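Glycosyl transferase family 8 (Streptococcus pneumoniae, PDB 5GVV) transfers galactose from UDP-galactose to the terminal glucose of the already glycosylated serine-rich repeat protein PsrP, the third step of its O-glycosylation. Local coordinates at residues 368-373 with 387-392; 292-297 with 393-398; 27-32 with 259-264; 51-56 with 271-276. All blocks are in the same frame, centred on the assembly; numbering follows the deposited sequence.

Contact 1 (368-373 with 387-392)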
loop_
_atom_site.group_PDB
_atom_site.type_symbol
_atom_site.label_atom_id
_atom_site.label_comp_id
_atom_site.label_asym_id
_atom_site.label_seq_id
_atom_site.Cartn_x
_atom_site.Cartn_y
_atom_site.Cartn_z
ATOM N N PRO A 368 -0.315 -40.633 -3.355
ATOM C CA PRO A 368 -1.492 -41.312 -2.804
ATOM C C PRO A 368 -2.724 -40.481 -3.099
ATOM O O PRO A 368 -2.610 -39.255 -3.206
ATOM C CB PRO A 368 -1.226 -41.302 -1.296
ATOM C CG PRO A 368 -0.319 -40.130 -1.078
ATOM C CD PRO A 368 0.565 -40.107 -2.297
HETATM N N MSE A 369 -3.876 -41.130 -3.236
HETATM C CA MSE A 369 -5.113 -40.430 -3.554
HETATM C C MSE A 369 -6.275 -41.067 -2.797
HETATM O O MSE A 369 -6.395 -42.289 -2.743
HETATM C CB MSE A 369 -5.365 -40.463 -5.066
HETATM C CG MSE A 369 -6.691 -39.870 -5.508
HETATM SE SE MSE A 369 -6.805 -39.808 -7.447
HETATM C CE MSE A 369 -6.496 -41.696 -7.841
ATOM N N ILE A 370 -7.120 -40.239 -2.191
ATOM C CA ILE A 370 -8.280 -40.753 -1.469
ATOM C C ILE A 370 -9.532 -40.018 -1.933
ATOM O O ILE A 370 -9.442 -38.980 -2.593
ATOM C CB ILE A 370 -8.111 -40.629 0.056
ATOM C CG1 ILE A 370 -8.001 -39.159 0.473
ATOM C CG2 ILE A 370 -6.875 -41.408 0.512
ATOM C CD1 ILE A 370 -7.887 -38.958 1.974
ATOM N N ALA A 371 -10.702 -40.556 -1.604
ATOM C CA ALA A 371 -11.946 -39.973 -2.100
ATOM C C ALA A 371 -13.103 -40.205 -1.138
ATOM O O ALA A 371 -12.981 -40.974 -0.178
ATOM C CB ALA A 371 -12.280 -40.538 -3.476
ATOM N N PHE A 372 -14.218 -39.522 -1.386
ATOM C CA PHE A 372 -15.464 -39.820 -0.684
ATOM C C PHE A 372 -16.255 -40.837 -1.491
ATOM O O PHE A 372 -16.016 -40.986 -2.690
ATOM C CB PHE A 372 -16.307 -38.559 -0.484
ATOM C CG PHE A 372 -15.877 -37.714 0.686
ATOM C CD1 PHE A 372 -15.995 -38.193 1.985
ATOM C CD2 PHE A 372 -15.373 -36.436 0.489
ATOM C CE1 PHE A 372 -15.608 -37.416 3.066
ATOM C CE2 PHE A 372 -14.984 -35.648 1.565
ATOM C CZ PHE A 372 -15.104 -36.141 2.857
ATOM N N ASP A 373 -17.196 -41.520 -0.837
ATOM C CA ASP A 373 -18.044 -42.517 -1.488
ATOM C C ASP A 373 -18.741 -41.953 -2.722
ATOM O O ASP A 373 -18.943 -42.662 -3.715
ATOM C CB ASP A 373 -19.088 -43.062 -0.497
ATOM C CG ASP A 373 -19.794 -41.959 0.275
ATOM O OD1 ASP A 373 -19.673 -40.778 -0.114
ATOM O OD2 ASP A 373 -20.478 -42.270 1.275
ATOM N N GLY A 387 -7.940 -45.031 -0.257
ATOM C CA GLY A 387 -9.070 -45.081 0.653
ATOM C C GLY A 387 -10.281 -44.332 0.126
ATOM O O GLY A 387 -10.139 -43.286 -0.508
ATOM N N ILE A 388 -11.468 -44.873 0.389
ATOM C CA ILE A 388 -12.729 -44.229 0.022
ATOM C C ILE A 388 -13.597 -44.101 1.275
ATOM O O ILE A 388 -13.959 -45.111 1.881
ATOM C CB ILE A 388 -13.482 -45.053 -1.038
ATOM C CG1 ILE A 388 -12.661 -45.157 -2.324
ATOM C CG2 ILE A 388 -14.848 -44.444 -1.320
ATOM C CD1 ILE A 388 -13.270 -46.098 -3.363
ATOM N N TYR A 389 -13.938 -42.867 1.648
ATOM C CA TYR A 389 -14.520 -42.578 2.960
ATOM C C TYR A 389 -15.954 -42.040 2.844
ATOM O O TYR A 389 -16.317 -41.455 1.823
ATOM C CB TYR A 389 -13.589 -41.620 3.742
ATOM C CG TYR A 389 -12.197 -42.202 3.896
ATOM C CD1 TYR A 389 -11.906 -43.081 4.934
ATOM C CD2 TYR A 389 -11.195 -41.919 2.976
ATOM C CE1 TYR A 389 -10.651 -43.647 5.062
ATOM C CE2 TYR A 389 -9.935 -42.478 3.097
ATOM C CZ TYR A 389 -9.671 -43.344 4.140
ATOM O OH TYR A 389 -8.422 -43.909 4.274
ATOM N N PRO A 390 -16.789 -42.269 3.876
ATOM C CA PRO A 390 -18.197 -41.851 3.787
ATOM C C PRO A 390 -18.403 -40.342 3.904
ATOM O O PRO A 390 -17.967 -39.729 4.882
ATOM C CB PRO A 390 -18.859 -42.571 4.971
ATOM C CG PRO A 390 -17.747 -42.818 5.938
ATOM C CD PRO A 390 -16.515 -43.047 5.098
ATOM N N SER A 391 -19.078 -39.754 2.918
ATOM C CA SER A 391 -19.278 -38.304 2.879
ATOM C C SER A 391 -20.167 -37.770 3.999
ATOM O O SER A 391 -20.088 -36.593 4.345
ATOM C CB SER A 391 -19.833 -37.878 1.516
ATOM O OG SER A 391 -20.894 -38.725 1.106
ATOM N N SER A 392 -21.016 -38.621 4.565
ATOM C CA SER A 392 -21.862 -38.171 5.663
ATOM C C SER A 392 -21.171 -38.300 7.014
ATOM O O SER A 392 -21.715 -37.884 8.037
ATOM C CB SER A 392 -23.201 -38.898 5.654
ATOM O OG SER A 392 -24.014 -38.387 4.613
HETATM O O HOH W 1 -21.822 -41.295 3.980
#

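Contact 2 (292-297 with 393-398)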
loop_
_atom_site.group_PDB
_atom_site.type_symbol
_atom_site.label_atom_id
_atom_site.label_comp_id
_atom_site.label_asym_id
_atom_site.label_seq_id
_atom_site.Cartn_x
_atom_site.Cartn_y
_atom_site.Cartn_z
ATOM N N ILE A 292 -15.215 -29.557 1.683
ATOM C CA ILE A 292 -13.967 -28.783 1.747
ATOM C C ILE A 292 -13.923 -27.768 2.902
ATOM O O ILE A 292 -12.879 -27.592 3.543
ATOM C CB ILE A 292 -13.620 -28.098 0.386
ATOM C CG1 ILE A 292 -12.224 -27.474 0.435
ATOM C CG2 ILE A 292 -14.655 -27.048 0.011
ATOM C CD1 ILE A 292 -11.134 -28.466 0.793
ATOM N N ASP A 293 -15.050 -27.117 3.183
ATOM C CA ASP A 293 -15.101 -26.159 4.285
ATOM C C ASP A 293 -14.856 -26.868 5.613
ATOM O O ASP A 293 -14.077 -26.407 6.452
ATOM C CB ASP A 293 -16.455 -25.448 4.320
ATOM C CG ASP A 293 -16.716 -24.630 3.072
ATOM O OD1 ASP A 293 -16.928 -25.234 1.997
ATOM O OD2 ASP A 293 -16.714 -23.386 3.169
ATOM N N TYR A 294 -15.526 -28.002 5.793
ATOM C CA TYR A 294 -15.377 -28.790 7.004
ATOM C C TYR A 294 -13.933 -29.254 7.172
ATOM O O TYR A 294 -13.359 -29.124 8.254
ATOM C CB TYR A 294 -16.322 -29.995 6.970
ATOM C CG TYR A 294 -16.070 -30.975 8.087
ATOM C CD1 TYR A 294 -16.582 -30.754 9.362
ATOM C CD2 TYR A 294 -15.308 -32.113 7.873
ATOM C CE1 TYR A 294 -16.346 -31.651 10.388
ATOM C CE2 TYR A 294 -15.061 -33.006 8.889
ATOM C CZ TYR A 294 -15.582 -32.772 10.139
ATOM O OH TYR A 294 -15.328 -33.672 11.141
ATOM N N LEU A 295 -13.347 -29.788 6.100
ATOM C CA LEU A 295 -11.972 -30.289 6.145
ATOM C C LEU A 295 -10.999 -29.170 6.510
ATOM O O LEU A 295 -10.109 -29.354 7.339
ATOM C CB LEU A 295 -11.574 -30.916 4.808
ATOM C CG LEU A 295 -12.410 -32.098 4.315
ATOM C CD1 LEU A 295 -11.874 -32.636 2.993
ATOM C CD2 LEU A 295 -12.477 -33.206 5.359
ATOM N N ALA A 296 -11.176 -28.011 5.887
ATOM C CA ALA A 296 -10.342 -26.851 6.185
ATOM C C ALA A 296 -10.427 -26.480 7.660
ATOM O O ALA A 296 -9.400 -26.223 8.300
ATOM C CB ALA A 296 -10.746 -25.672 5.320
ATOM N N GLU A 297 -11.651 -26.435 8.185
ATOM C CA GLU A 297 -11.888 -26.091 9.586
ATOM C C GLU A 297 -11.196 -27.077 10.522
ATOM O O GLU A 297 -10.581 -26.681 11.513
ATOM C CB GLU A 297 -13.395 -26.070 9.886
ATOM C CG GLU A 297 -14.153 -24.894 9.278
ATOM C CD GLU A 297 -15.664 -25.049 9.355
ATOM O OE1 GLU A 297 -16.360 -24.012 9.379
ATOM O OE2 GLU A 297 -16.153 -26.199 9.379
ATOM N N ILE A 393 -19.973 -38.881 7.014
ATOM C CA ILE A 393 -19.142 -38.927 8.216
ATOM C C ILE A 393 -17.706 -38.521 7.865
ATOM O O ILE A 393 -16.795 -39.351 7.879
ATOM C CB ILE A 393 -19.172 -40.324 8.856
ATOM C CG1 ILE A 393 -20.615 -40.792 9.015
ATOM C CG2 ILE A 393 -18.506 -40.333 10.234
ATOM C CD1 ILE A 393 -20.757 -42.234 8.892
ATOM N N PRO A 394 -17.506 -37.229 7.552
ATOM C CA PRO A 394 -16.209 -36.733 7.075
ATOM C C PRO A 394 -15.114 -36.755 8.139
ATOM O O PRO A 394 -13.952 -36.553 7.785
ATOM C CB PRO A 394 -16.514 -35.290 6.665
ATOM C CG PRO A 394 -17.701 -34.905 7.475
ATOM C CD PRO A 394 -18.520 -36.160 7.584
ATOM N N LYS A 395 -15.474 -36.982 9.403
ATOM C CA LYS A 395 -14.482 -37.181 10.460
ATOM C C LYS A 395 -13.516 -38.290 10.060
ATOM O O LYS A 395 -12.328 -38.250 10.396
ATOM C CB LYS A 395 -15.165 -37.582 11.769
ATOM C CG LYS A 395 -16.136 -36.561 12.325
ATOM C CD LYS A 395 -17.545 -37.152 12.452
ATOM C CE LYS A 395 -18.319 -37.009 11.154
ATOM N NZ LYS A 395 -18.474 -35.596 10.777
ATOM N N LYS A 396 -14.036 -39.280 9.336
ATOM C CA LYS A 396 -13.237 -40.415 8.888
ATOM C C LYS A 396 -12.157 -40.023 7.877
ATOM O O LYS A 396 -11.067 -40.604 7.870
ATOM C CB LYS A 396 -14.142 -41.518 8.325
ATOM C CG LYS A 396 -14.979 -42.210 9.402
ATOM C CD LYS A 396 -15.777 -43.372 8.845
ATOM C CE LYS A 396 -16.251 -44.296 9.965
ATOM N NZ LYS A 396 -16.946 -43.569 11.067
HETATM N N MSE A 397 -12.442 -39.050 7.018
HETATM C CA MSE A 397 -11.407 -38.606 6.087
HETATM C C MSE A 397 -10.398 -37.705 6.780
HETATM O O MSE A 397 -9.218 -37.687 6.413
HETATM C CB MSE A 397 -11.973 -37.900 4.857
HETATM C CG MSE A 397 -10.860 -37.594 3.835
HETATM SE SE MSE A 397 -11.488 -36.677 2.278
HETATM C CE MSE A 397 -12.395 -38.158 1.431
ATOM N N VAL A 398 -10.868 -36.954 7.774
ATOM C CA VAL A 398 -9.979 -36.139 8.601
ATOM C C VAL A 398 -8.886 -37.032 9.173
ATOM O O VAL A 398 -7.696 -36.756 9.011
ATOM C CB VAL A 398 -10.731 -35.465 9.759
ATOM C CG1 VAL A 398 -9.764 -34.722 10.672
ATOM C CG2 VAL A 398 -11.785 -34.510 9.226
#

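Contact 3 (27-32 with 259-264)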
loop_
_atom_site.group_PDB
_atom_site.type_symbol
_atom_site.label_atom_id
_atom_site.label_comp_id
_atom_site.label_asym_id
_atom_site.label_seq_id
_atom_site.Cartn_x
_atom_site.Cartn_y
_atom_site.Cartn_z
ATOM N N LEU A 27 -3.870 1.914 16.352
ATOM C CA LEU A 27 -4.655 1.243 17.394
ATOM C C LEU A 27 -3.795 0.299 18.244
ATOM O O LEU A 27 -3.857 0.333 19.482
ATOM C CB LEU A 27 -5.824 0.474 16.761
ATOM C CG LEU A 27 -6.713 -0.398 17.655
ATOM C CD1 LEU A 27 -7.446 0.436 18.690
ATOM C CD2 LEU A 27 -7.701 -1.189 16.827
ATOM N N CYS A 28 -2.991 -0.529 17.581
ATOM C CA CYS A 28 -2.179 -1.537 18.267
ATOM C C CYS A 28 -0.994 -0.911 18.992
ATOM O O CYS A 28 -0.490 -1.465 19.969
ATOM C CB CYS A 28 -1.678 -2.590 17.271
ATOM S SG CYS A 28 -2.984 -3.590 16.538
ATOM N N ARG A 29 -0.537 0.234 18.494
ATOM C CA ARG A 29 0.538 0.974 19.136
ATOM C C ARG A 29 0.188 1.316 20.587
ATOM O O ARG A 29 1.052 1.280 21.471
ATOM C CB ARG A 29 0.812 2.257 18.348
ATOM C CG ARG A 29 1.797 3.210 19.006
ATOM C CD ARG A 29 3.160 2.564 19.202
ATOM N NE ARG A 29 4.140 3.531 19.684
ATOM C CZ ARG A 29 4.388 3.767 20.969
ATOM N NH1 ARG A 29 3.736 3.106 21.915
ATOM N NH2 ARG A 29 5.295 4.669 21.313
ATOM N N HIS A 30 -1.085 1.617 20.836
ATOM C CA HIS A 30 -1.492 2.147 22.132
ATOM C C HIS A 30 -2.443 1.233 22.907
ATOM O O HIS A 30 -2.797 1.536 24.047
ATOM C CB HIS A 30 -2.132 3.526 21.952
ATOM C CG HIS A 30 -1.228 4.532 21.307
ATOM N ND1 HIS A 30 -0.178 5.127 21.974
ATOM C CD2 HIS A 30 -1.218 5.048 20.055
ATOM C CE1 HIS A 30 0.439 5.965 21.162
ATOM N NE2 HIS A 30 -0.170 5.936 19.990
ATOM N N ASN A 31 -2.848 0.123 22.290
ATOM C CA ASN A 31 -3.801 -0.796 22.903
ATOM C C ASN A 31 -3.463 -2.257 22.603
ATOM O O ASN A 31 -3.345 -2.647 21.438
ATOM C CB ASN A 31 -5.227 -0.494 22.421
ATOM C CG ASN A 31 -5.659 0.936 22.709
ATOM O OD1 ASN A 31 -6.343 1.208 23.702
ATOM N ND2 ASN A 31 -5.262 1.858 21.837
ATOM N N SER A 32 -3.301 -3.062 23.649
ATOM C CA SER A 32 -3.031 -4.489 23.482
ATOM C C SER A 32 -4.304 -5.313 23.671
ATOM O O SER A 32 -5.378 -4.760 23.931
ATOM C CB SER A 32 -1.957 -4.951 24.468
ATOM O OG SER A 32 -2.325 -4.658 25.809
ATOM N N LEU A 259 5.648 -3.808 18.132
ATOM C CA LEU A 259 5.864 -5.030 18.900
ATOM C C LEU A 259 6.945 -4.846 19.968
ATOM O O LEU A 259 6.802 -5.333 21.090
ATOM C CB LEU A 259 6.223 -6.185 17.963
ATOM C CG LEU A 259 5.109 -6.615 17.010
ATOM C CD1 LEU A 259 5.659 -7.496 15.901
ATOM C CD2 LEU A 259 4.008 -7.338 17.766
ATOM N N ASN A 260 8.013 -4.131 19.625
ATOM C CA ASN A 260 9.102 -3.884 20.572
ATOM C C ASN A 260 8.689 -3.090 21.817
ATOM O O ASN A 260 9.207 -3.332 22.914
ATOM C CB ASN A 260 10.272 -3.178 19.879
ATOM C CG ASN A 260 11.342 -2.736 20.856
ATOM O OD1 ASN A 260 11.301 -1.620 21.382
ATOM N ND2 ASN A 260 12.300 -3.616 21.118
ATOM N N GLU A 261 7.776 -2.139 21.647
ATOM C CA GLU A 261 7.261 -1.365 22.774
ATOM C C GLU A 261 6.523 -2.263 23.764
ATOM O O GLU A 261 6.728 -2.166 24.975
ATOM C CB GLU A 261 6.324 -0.259 22.284
ATOM C CG GLU A 261 7.009 0.832 21.479
ATOM C CD GLU A 261 7.710 1.857 22.353
ATOM O OE1 GLU A 261 7.478 1.857 23.582
ATOM O OE2 GLU A 261 8.488 2.669 21.804
ATOM N N TRP A 262 5.660 -3.133 23.245
ATOM C CA TRP A 262 4.918 -4.063 24.090
ATOM C C TRP A 262 5.832 -5.123 24.697
ATOM O O TRP A 262 5.726 -5.425 25.884
ATOM C CB TRP A 262 3.785 -4.730 23.300
ATOM C CG TRP A 262 2.665 -3.785 22.974
ATOM C CD1 TRP A 262 2.294 -3.343 21.735
ATOM C CD2 TRP A 262 1.785 -3.148 23.907
ATOM N NE1 TRP A 262 1.231 -2.477 21.842
ATOM C CE2 TRP A 262 0.901 -2.341 23.168
ATOM C CE3 TRP A 262 1.655 -3.190 25.301
ATOM C CZ2 TRP A 262 -0.099 -1.574 23.776
ATOM C CZ3 TRP A 262 0.664 -2.434 25.901
ATOM C CH2 TRP A 262 -0.200 -1.638 25.141
ATOM N N PHE A 263 6.734 -5.680 23.888
ATOM C CA PHE A 263 7.649 -6.716 24.367
ATOM C C PHE A 263 8.577 -6.176 25.461
ATOM O O PHE A 263 8.898 -6.884 26.418
ATOM C CB PHE A 263 8.490 -7.295 23.220
ATOM C CG PHE A 263 7.696 -8.049 22.177
ATOM C CD1 PHE A 263 6.314 -8.170 22.262
ATOM C CD2 PHE A 263 8.354 -8.650 21.105
ATOM C CE1 PHE A 263 5.598 -8.858 21.291
ATOM C CE2 PHE A 263 7.650 -9.347 20.135
ATOM C CZ PHE A 263 6.268 -9.452 20.227
ATOM N N SER A 264 9.002 -4.923 25.330
ATOM C CA SER A 264 9.906 -4.338 26.319
ATOM C C SER A 264 9.224 -4.093 27.669
ATOM O O SER A 264 9.898 -3.849 28.671
ATOM C CB SER A 264 10.540 -3.047 25.791
ATOM O OG SER A 264 9.560 -2.053 25.540
#

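Contact 4 (51-56 with 271-276)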
loop_
_atom_site.group_PDB
_atom_site.type_symbol
_atom_site.label_atom_id
_atom_site.label_comp_id
_atom_site.label_asym_id
_atom_site.label_seq_id
_atom_site.Cartn_x
_atom_site.Cartn_y
_atom_site.Cartn_z
ATOM N N ILE A 51 -0.064 -10.324 9.752
ATOM C CA ILE A 51 -0.584 -9.360 10.708
ATOM C C ILE A 51 -1.254 -10.096 11.871
ATOM O O ILE A 51 -1.212 -9.634 13.015
ATOM C CB ILE A 51 -1.579 -8.392 10.037
ATOM C CG1 ILE A 51 -0.935 -7.700 8.835
ATOM C CG2 ILE A 51 -2.085 -7.354 11.033
ATOM C CD1 ILE A 51 0.389 -7.017 9.154
ATOM N N ARG A 52 -1.858 -11.247 11.572
ATOM C CA ARG A 52 -2.512 -12.058 12.602
ATOM C C ARG A 52 -1.511 -12.490 13.666
ATOM O O ARG A 52 -1.822 -12.490 14.852
ATOM C CB ARG A 52 -3.190 -13.290 11.989
ATOM C CG ARG A 52 -3.794 -14.244 13.016
ATOM C CD ARG A 52 -4.548 -15.385 12.350
ATOM N NE ARG A 52 -5.677 -14.887 11.572
ATOM C CZ ARG A 52 -5.818 -15.067 10.261
ATOM N NH1 ARG A 52 -4.910 -15.752 9.573
ATOM N NH2 ARG A 52 -6.877 -14.570 9.636
ATOM N N ILE A 53 -0.303 -12.844 13.234
ATOM C CA ILE A 53 0.777 -13.175 14.160
ATOM C C ILE A 53 1.108 -12.003 15.082
ATOM O O ILE A 53 1.323 -12.191 16.284
ATOM C CB ILE A 53 2.054 -13.591 13.407
ATOM C CG1 ILE A 53 1.827 -14.909 12.661
ATOM C CG2 ILE A 53 3.234 -13.718 14.366
ATOM C CD1 ILE A 53 3.015 -15.367 11.829
ATOM N N TYR A 54 1.159 -10.798 14.519
ATOM C CA TYR A 54 1.433 -9.604 15.319
ATOM C C TYR A 54 0.375 -9.445 16.402
ATOM O O TYR A 54 0.697 -9.217 17.572
ATOM C CB TYR A 54 1.447 -8.350 14.441
ATOM C CG TYR A 54 2.537 -8.328 13.397
ATOM C CD1 TYR A 54 3.686 -9.100 13.543
ATOM C CD2 TYR A 54 2.420 -7.533 12.267
ATOM C CE1 TYR A 54 4.687 -9.080 12.584
ATOM C CE2 TYR A 54 3.411 -7.515 11.298
ATOM C CZ TYR A 54 4.540 -8.288 11.466
ATOM O OH TYR A 54 5.533 -8.262 10.504
ATOM N N LEU A 55 -0.889 -9.550 16.003
ATOM C CA LEU A 55 -1.999 -9.353 16.927
ATOM C C LEU A 55 -1.961 -10.379 18.054
ATOM O O LEU A 55 -2.184 -10.036 19.215
ATOM C CB LEU A 55 -3.339 -9.426 16.189
ATOM C CG LEU A 55 -3.969 -8.093 15.786
ATOM C CD1 LEU A 55 -4.286 -7.269 17.017
ATOM C CD2 LEU A 55 -3.044 -7.319 14.865
ATOM N N GLN A 56 -1.666 -11.631 17.711
ATOM C CA GLN A 56 -1.588 -12.697 18.705
ATOM C C GLN A 56 -0.439 -12.489 19.690
ATOM O O GLN A 56 -0.571 -12.769 20.886
ATOM C CB GLN A 56 -1.459 -14.058 18.010
ATOM C CG GLN A 56 -2.702 -14.450 17.201
ATOM C CD GLN A 56 -2.535 -15.757 16.465
ATOM O OE1 GLN A 56 -1.433 -16.298 16.383
ATOM N NE2 GLN A 56 -3.629 -16.277 15.920
ATOM N N SER A 271 3.099 -16.651 19.371
ATOM C CA SER A 271 2.381 -16.733 18.104
ATOM C C SER A 271 1.727 -18.106 18.020
ATOM O O SER A 271 2.320 -19.095 18.445
ATOM C CB SER A 271 3.341 -16.539 16.930
ATOM O OG SER A 271 2.786 -17.049 15.731
ATOM N N LYS A 272 0.505 -18.171 17.492
ATOM C CA LYS A 272 -0.211 -19.444 17.382
ATOM C C LYS A 272 -0.030 -20.071 16.009
ATOM O O LYS A 272 -0.635 -21.102 15.702
ATOM C CB LYS A 272 -1.706 -19.262 17.651
ATOM C CG LYS A 272 -2.056 -18.729 19.032
ATOM C CD LYS A 272 -3.558 -18.805 19.266
ATOM C CE LYS A 272 -3.949 -18.164 20.585
ATOM N NZ LYS A 272 -5.413 -18.286 20.858
ATOM N N SER A 273 0.794 -19.443 15.176
ATOM C CA SER A 273 1.005 -19.941 13.823
ATOM C C SER A 273 1.762 -21.261 13.865
ATOM O O SER A 273 2.593 -21.484 14.749
ATOM C CB SER A 273 1.778 -18.927 12.981
ATOM O OG SER A 273 3.140 -19.293 12.876
ATOM N N GLN A 274 1.461 -22.141 12.919
ATOM C CA GLN A 274 2.176 -23.402 12.817
ATOM C C GLN A 274 2.511 -23.696 11.361
ATOM O O GLN A 274 1.788 -23.289 10.448
ATOM C CB GLN A 274 1.353 -24.542 13.422
ATOM C CG GLN A 274 0.217 -25.034 12.535
ATOM C CD GLN A 274 -1.073 -25.237 13.299
ATOM O OE1 GLN A 274 -1.271 -26.269 13.944
ATOM N NE2 GLN A 274 -1.961 -24.251 13.233
ATOM N N ILE A 275 3.624 -24.388 11.154
ATOM C CA ILE A 275 4.041 -24.794 9.821
ATOM C C ILE A 275 3.155 -25.945 9.372
ATOM O O ILE A 275 2.667 -26.718 10.199
ATOM C CB ILE A 275 5.521 -25.209 9.818
ATOM C CG1 ILE A 275 6.325 -24.231 10.680
ATOM C CG2 ILE A 275 6.071 -25.287 8.392
ATOM C CD1 ILE A 275 7.824 -24.399 10.591
ATOM N N PHE A 276 2.924 -26.044 8.069
ATOM C CA PHE A 276 2.046 -27.081 7.545
ATOM C C PHE A 276 2.700 -28.460 7.615
ATOM O O PHE A 276 3.908 -28.588 7.414
ATOM C CB PHE A 276 1.611 -26.733 6.119
ATOM C CG PHE A 276 0.717 -25.524 6.044
ATOM C CD1 PHE A 276 -0.568 -25.569 6.576
ATOM C CD2 PHE A 276 1.154 -24.347 5.447
ATOM C CE1 PHE A 276 -1.399 -24.466 6.518
ATOM C CE2 PHE A 276 0.330 -23.238 5.382
ATOM C CZ PHE A 276 -0.952 -23.297 5.922
#

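Contact 1 (368-373 with 387-392)
Asp373 OD1 is gripped by Ser391 through two donors. The hydroxyl OG gives the stronger bond, 2.7 Å to OD1 on its syn lone pair, the side facing OD2, while the backbone N of Ser391 adds weak bonds to OD1 and OD2 alike. The carboxylate turns to meet them because its CG sits between the backbone N and the carbonyl carbon (chi1 47°), and a water bridges OD2 to Ser392 N. The remaining bonds are between backbones: Ala371 N reaches Gly387 O at 3.0 Å, and Tyr389 N reaches Ala371 O at 2.8 Å. Asp373 N closes on Tyr389 O at 2.8 Å, a more bent bond at 139°. These are the rungs of a parallel ladder joining strands 369-372 and 387-389, the latter at one margin of a six-stranded sheet whose 3-2-1-4-5-6 order is that of a Rossmann-like fold. On the sheet face that carries Ile370, Phe372 and Tyr389, Ile370 CB meets the edge of the Tyr389 ring, 4.0 Å from CE2. The Phe372 ring offers its own edge to the carbonyl of Tyr389, with CD1 3.3 Å from Tyr389 O. On the opposite face, with Ala371, Ile388 CG2 lies 3.7 Å from Asp373 CA.

Contact 2 (292-297 with 393-398)
Tyr294 and Leu295 meet Pro394, Lys395, Met397 and Val398 where two helices of the Rossmann-like domain, 292-298 and 395-402, lie next to each other against its parallel sheet. The helix pair is joined by van der Waals and CH-pi contacts, with no polar bond between the two segments. Its aromatic component is a CH-pi contact: Pro394 CG stands over one face of the Tyr294 ring, 3.9 Å from the ring centroid and displaced toward the rim, and the two side chains cross at about a right angle. Tyr294 reaches this far because its CG is anti to the backbone N (chi1 171°), which swings the ring out from its own helix across to the other.

The aliphatic contacts lie beside it. Val398 CG2 approaches Tyr294 CE2 at 3.6 Å, and the same methyl is 4.1 Å from Leu295 CD2, one methyl thus touching both residues of the facing helix. The other leucine branch, CD1, touches the selenium of Met397, a selenomethionine, at 4.1 Å. Beneath them Met397 rests on Ile370 and Phe372 of strand 369-372, and Leu295 on Phe304 of strand 302-307, which seats both helices on the sheet.

At the exposed end, the bent chain of Lys395 folds back past the phenol: its CG lies 3.2 Å from Tyr294 OH, with the two side chains crossing almost perpendicularly.

Contact 3 (27-32 with 259-264)
Trp262 presents both an edge and a face of its indole to the last turn of helix 17-30 and the residues that follow, and each is used differently. The edge carries the polar bond: NE1 donates to Cys28 O at 2.7 Å, nearly straight at 161°, with the acceptor close to the ring plane. Past this bond the same edge follows the turn of backbone that leaves the helix, CZ2 coming to 3.6 Å from Asn31 N. The face belongs to Ser32, whose CB stands almost on the normal of the six-membered ring, 3.8 Å from its centroid, in a CH-pi contact; its OG lies over the same face, 3.7 Å from CZ3. Backbone and serine together probably restrict the indole's rotation.

Arg29 and Glu261 form a second pairing. Their guanidinium and carboxylate are stacked, the planes only 10° apart, and Glu261 CG sits over the centre of the guanidinium. Glu261 OE2 is 3.8 Å from Arg29 NH2 and well out of its plane, a long salt bridge of charges without an N-H aimed at the oxygen.

The turn itself is pinned through Asn31, whose ND2 binds Leu27 O and also Gly113 O, while its OD1 accepts from Leu115 N. Cys28 packs on Leu55 of helix 45-57 and Ile36 of strand 34-40, and Leu259 reaches Tyr54, so helix 255-263 bears on two helices flanking the nucleotide-binding sheet.

Contact 4 (51-56 with 271-276)
An ST turn shapes the connection between helix 255-263 and strand 278-283 where it passes helix 45-57: Ser271 OG accepts from Ser273 N at 3.2 Å, a local bend in the chain. Gln56 binds within the turn. Its OE1 takes the backbone N-H of Lys272 at 2.9 Å, with an N-H...O angle of 154°, although the donor is tilted 31° from the carbonyl plane. The extended glutamine crosses the lysine side chain at about a right angle, with Lys272 CB 3.2 Å from the same oxygen. At the far side of the amide, NE2 donates to Asp61 OD1; held at both ends, the buried group is fixed in its flip, and a helix side chain secures a loop that lacks regular structure of its own.

Van der Waals contacts of Ile53 complete it. CG2 lies against the first residue of the turn, 3.6 Å from Ser271 OG, and CD1 against the third, 3.9 Å from Ser273 CB. Along the rest of this helix, Arg52 donates to Leu62 O of strand 61-66, Ile51 and Leu55 pack on helix 17-30, and Tyr54 reaches Leu259 of helix 255-263 as well as Leu252 of the second subunit.

The four contacts fall into two groups in space. Contacts 1 and 2 share the Rossmann-like sheet: their centres are 11 Å apart, and Met397 CE of contact 2 comes 3.6 Å from Phe372 CD2 of contact 1. Contacts 3 and 4, with centres 16 Å apart, touch where Leu259 CD1 lies 3.5 Å from Tyr54 CD1; both join GT-A helices (17-30 and 45-57) to the later segment 259-276. Contact 4 stands between the groups, its nearest atoms about 8 Å from contact 2. The UDP and manganese site belongs to the GT-A part; contact 3 stays about 12 Å off, from the side chain of His30 to that of Tyr228, a probable UDP-binding residue.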